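Local coordinates for Rho GTPase activating protein 15 (Homo sapiens, PDB 3BYI) that switches off Rho-type GTPases, RAC1 among them, by speeding their hydrolysis of GTP to GDP through its Rho-GAP domain, at residues Val149-Gly152 against His153-Lys156; Thr186-Met189 against Ala190-Met193. All blocks are in the same frame, centred on the assembly; numbering follows the deposited sequence.

Contact 1: residues Val149-Gly152 against His153-Lys156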
loop_
_atom_site.group_PDB
_atom_site.type_symbol
_atom_site.label_atom_id
_atom_site.label_comp_id
_atom_site.label_asym_id
_atom_site.label_seq_id
_atom_site.Cartn_x
_atom_site.Cartn_y
_atom_site.Cartn_z
ATOM N N VAL A 149 9.728 1.216 -1.940
ATOM C CA VAL A 149 9.485 -0.055 -2.605
ATOM C C VAL A 149 8.123 -0.025 -3.372
ATOM O O VAL A 149 8.058 -0.412 -4.540
ATOM C CB VAL A 149 9.607 -1.234 -1.578
ATOM C CG1 VAL A 149 8.974 -2.492 -2.081
ATOM C CG2 VAL A 149 11.079 -1.506 -1.212
ATOM N N LEU A 150 7.053 0.436 -2.732
ATOM C CA LEU A 150 5.749 0.454 -3.381
ATOM C C LEU A 150 5.703 1.450 -4.562
ATOM O O LEU A 150 5.331 1.096 -5.655
ATOM C CB LEU A 150 4.643 0.740 -2.365
ATOM C CG LEU A 150 3.225 0.848 -2.928
ATOM C CD1 LEU A 150 2.693 -0.471 -3.474
ATOM C CD2 LEU A 150 2.341 1.405 -1.866
ATOM N N PHE A 151 6.077 2.699 -4.348
ATOM C CA PHE A 151 6.081 3.662 -5.447
ATOM C C PHE A 151 7.051 3.287 -6.581
ATOM O O PHE A 151 6.759 3.511 -7.740
ATOM C CB PHE A 151 6.328 5.073 -4.918
ATOM C CG PHE A 151 5.141 5.626 -4.180
ATOM C CD1 PHE A 151 5.183 5.844 -2.812
ATOM C CD2 PHE A 151 3.971 5.892 -4.865
ATOM C CE1 PHE A 151 4.083 6.325 -2.136
ATOM C CE2 PHE A 151 2.855 6.357 -4.203
ATOM C CZ PHE A 151 2.913 6.572 -2.830
ATOM N N GLY A 152 8.194 2.719 -6.236
ATOM C CA GLY A 152 9.162 2.251 -7.237
ATOM C C GLY A 152 8.523 1.195 -8.127
ATOM O O GLY A 152 8.661 1.233 -9.327
ATOM N N HIS A 153 7.807 0.259 -7.506
ATOM C CA HIS A 153 7.009 -0.735 -8.217
ATOM C C HIS A 153 5.956 -0.109 -9.124
ATOM O O HIS A 153 5.724 -0.560 -10.256
ATOM C CB HIS A 153 6.308 -1.634 -7.174
ATOM C CG HIS A 153 5.241 -2.527 -7.740
ATOM N ND1 HIS A 153 5.496 -3.505 -8.681
ATOM C CD2 HIS A 153 3.921 -2.596 -7.484
ATOM C CE1 HIS A 153 4.374 -4.142 -8.972
ATOM N NE2 HIS A 153 3.399 -3.602 -8.265
ATOM N N LEU A 154 5.255 0.888 -8.587
ATOM C CA LEU A 154 4.166 1.513 -9.323
ATOM C C LEU A 154 4.662 2.281 -10.531
ATOM O O LEU A 154 3.933 2.411 -11.503
ATOM C CB LEU A 154 3.278 2.396 -8.404
ATOM C CG LEU A 154 2.522 1.658 -7.257
ATOM C CD1 LEU A 154 1.790 2.657 -6.354
ATOM C CD2 LEU A 154 1.564 0.636 -7.831
ATOM N N THR A 155 5.895 2.791 -10.492
ATOM C CA THR A 155 6.446 3.439 -11.690
ATOM C C THR A 155 6.527 2.441 -12.866
ATOM O O THR A 155 6.417 2.852 -14.046
ATOM C CB THR A 155 7.808 4.097 -11.480
ATOM O OG1 THR A 155 8.827 3.098 -11.294
ATOM C CG2 THR A 155 7.761 5.034 -10.320
ATOM N N LYS A 156 6.713 1.162 -12.549
ATOM C CA LYS A 156 6.741 0.127 -13.583
ATOM C C LYS A 156 5.339 -0.172 -14.169
ATOM O O LYS A 156 5.211 -0.628 -15.305
ATOM C CB LYS A 156 7.393 -1.159 -13.059
ATOM C CG LYS A 156 8.841 -0.972 -12.617
ATOM C CD LYS A 156 9.391 -2.238 -12.086
ATOM C CE LYS A 156 10.855 -2.123 -11.649
ATOM N NZ LYS A 156 11.396 -3.489 -11.280
#
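L154 sends its CD1 methyl back along helix 141-159 into the angle between two side chains of the preceding turn, L150 and F151. It meets L150 at CG, 4.1 Å from CD1 of L154, and the two leucines cross obliquely. CD1 of L154 also approaches the F151 ring at a slant, 4.2 Å from CD2 of F151. With its CG anti to the carbonyl carbon (chi1 -63°), L154 leans back toward L150, and its CG comes within 3.3 Å of L150 O. That oxygen also takes the backbone N-H of L154, one of the i to i+4 bonds of this regular alpha helix. The helix is part of the all-helical RhoGAP domain, and the apolar side faces inward: F151 and L154 reach helix 189-205 at M203 and L204, while L150 and F151 pack on L179 of helix 168-180. H153 rests its CB 3.3 Å from L150 O, and its CG, anti to the backbone N (chi1 168°), carries the imidazole off to hydrogen bonds through NE2 with Y57 OH and through ND1 with E47. T155 folds its hydroxyl back on the helix: OG1 donates to G152 O at 2.7 Å, adding a side-chain bond to the backbone ladder, while its CG2 sits 3.2 Å from F151 O. K156 runs out extended to a salt bridge with E47, the glutamate that also receives H153.

Contact 2: residues Thr186-Met189 against Ala190-Met193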
loop_
_atom_site.group_PDB
_atom_site.type_symbol
_atom_site.label_atom_id
_atom_site.label_comp_id
_atom_site.label_asym_id
_atom_site.label_seq_id
_atom_site.Cartn_x
_atom_site.Cartn_y
_atom_site.Cartn_z
ATOM N N THR A 186 -10.638 15.902 9.972
ATOM C CA THR A 186 -11.587 17.014 10.114
ATOM C C THR A 186 -11.299 18.062 9.031
ATOM O O THR A 186 -10.135 18.390 8.758
ATOM C CB THR A 186 -11.580 17.683 11.522
ATOM O OG1 THR A 186 -10.992 16.799 12.495
ATOM C CG2 THR A 186 -13.017 18.079 11.941
ATOM N N GLY A 187 -12.369 18.560 8.418
ATOM C CA GLY A 187 -12.264 19.465 7.287
ATOM C C GLY A 187 -13.148 18.976 6.166
ATOM O O GLY A 187 -14.104 18.222 6.411
ATOM N N ASN A 188 -12.805 19.390 4.941
ATOM C CA ASN A 188 -13.625 19.123 3.747
ATOM C C ASN A 188 -13.162 17.853 3.029
ATOM O O ASN A 188 -11.977 17.708 2.757
ATOM C CB ASN A 188 -13.563 20.335 2.803
ATOM C CG ASN A 188 -14.592 20.286 1.684
ATOM O OD1 ASN A 188 -14.797 19.265 1.044
ATOM N ND2 ASN A 188 -15.216 21.420 1.419
ATOM N N MET A 189 -14.111 16.979 2.685
ATOM C CA MET A 189 -13.821 15.619 2.250
ATOM C C MET A 189 -13.408 15.550 0.802
ATOM O O MET A 189 -12.438 14.879 0.456
ATOM C CB MET A 189 -15.033 14.700 2.450
ATOM C CG MET A 189 -14.665 13.220 2.281
ATOM S SD MET A 189 -15.867 12.027 2.869
ATOM C CE MET A 189 -16.195 12.673 4.535
ATOM N N ALA A 190 -14.189 16.212 -0.037
ATOM C CA ALA A 190 -13.835 16.473 -1.417
ATOM C C ALA A 190 -12.403 16.998 -1.507
ATOM O O ALA A 190 -11.583 16.491 -2.274
ATOM C CB ALA A 190 -14.815 17.492 -1.995
ATOM N N ILE A 191 -12.113 18.028 -0.713
ATOM C CA ILE A 191 -10.767 18.607 -0.666
ATOM C C ILE A 191 -9.724 17.593 -0.191
ATOM O O ILE A 191 -8.687 17.424 -0.825
ATOM C CB ILE A 191 -10.749 19.925 0.148
ATOM C CG1 ILE A 191 -11.580 20.996 -0.578
ATOM C CG2 ILE A 191 -9.334 20.417 0.364
ATOM C CD1 ILE A 191 -11.577 22.383 0.096
ATOM N N HIS A 192 -9.999 16.876 0.889
ATOM C CA HIS A 192 -9.016 15.899 1.398
ATOM C C HIS A 192 -8.733 14.768 0.388
ATOM O O HIS A 192 -7.616 14.233 0.299
ATOM C CB HIS A 192 -9.431 15.348 2.778
ATOM C CG HIS A 192 -9.215 16.316 3.910
ATOM N ND1 HIS A 192 -9.617 16.058 5.205
ATOM C CD2 HIS A 192 -8.651 17.551 3.936
ATOM C CE1 HIS A 192 -9.296 17.084 5.977
ATOM N NE2 HIS A 192 -8.718 18.006 5.230
ATOM N N MET A 193 -9.759 14.414 -0.376
ATOM C CA MET A 193 -9.608 13.414 -1.424
ATOM C C MET A 193 -8.676 13.897 -2.562
ATOM O O MET A 193 -7.829 13.163 -3.055
ATOM C CB MET A 193 -10.983 12.998 -1.957
ATOM C CG MET A 193 -11.787 12.131 -0.957
ATOM S SD MET A 193 -13.465 11.679 -1.498
ATOM C CE MET A 193 -14.406 13.173 -1.245
#
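Hydrogen bonds tie N188 and M189 to the first turn of helix 189-205. N188 uses both of its oxygens: its backbone O takes the N-H of H192 at 2.8 Å, and its side-chain OD1 takes the N-H of I191 in a long, weak bond, 3.4 Å between OD1 and N but almost straight at 172°. CG of N188 stands anti to its own backbone N (chi1 -168°), which swings the amide forward over the start of the helix. The next rung follows at once, with M193 N giving to M189 O at 2.8 Å.

The imidazole of H192 makes polar contacts of another kind. N188 O lies over one ring face, 3.3 Å above the plane and offset toward the rim, while T186 O comes up at the ring edge near its plane, 3.2 Å from CE1. ND1 makes a weak hydrogen bond to A182 O, farther back in the same loop. Replacing H192 with an alanine would probably leave A182 O without that bond and T186 O and N188 O without the ring they lie against, so that the loop could shift more easily.

Van der Waals packing sets CG1 of I191 3.8 Å from CG of N188, the isoleucine crossing the amide side chain at about a right angle. The apolar pair is M189 and M193: M193 bends at chi3 (-77°) and curls its CE methyl back to 3.5 Å from CG of M189.

At G187 a CB would run into T186 O and crowd CE1 of H192. The bond from I191 N-H to N188 OD1, weak as it is, marks N188 as an asparagine N-cap where helix 189-205 emerges at the domain surface.

Contact 1 comes first along the chain, within helix 141-159; the short helix 161-164, helix 168-180 and a loop follow before contact 2 opens helix 189-205. Their centres are 26 Å apart and their nearest atoms about 13 Å, so they do not touch, yet both belong to the one Rho-GAP domain. Helix 189-205 connects them: it runs from its solvent-exposed start at contact 2 into the packed interior, where its far end meets helix 141-159 at contact 1. Contact 1 is the closer to the predicted arginine finger R58, with about 11 Å between the L154 and R58 side chains. Contact 2 is a surface helix start away from that site.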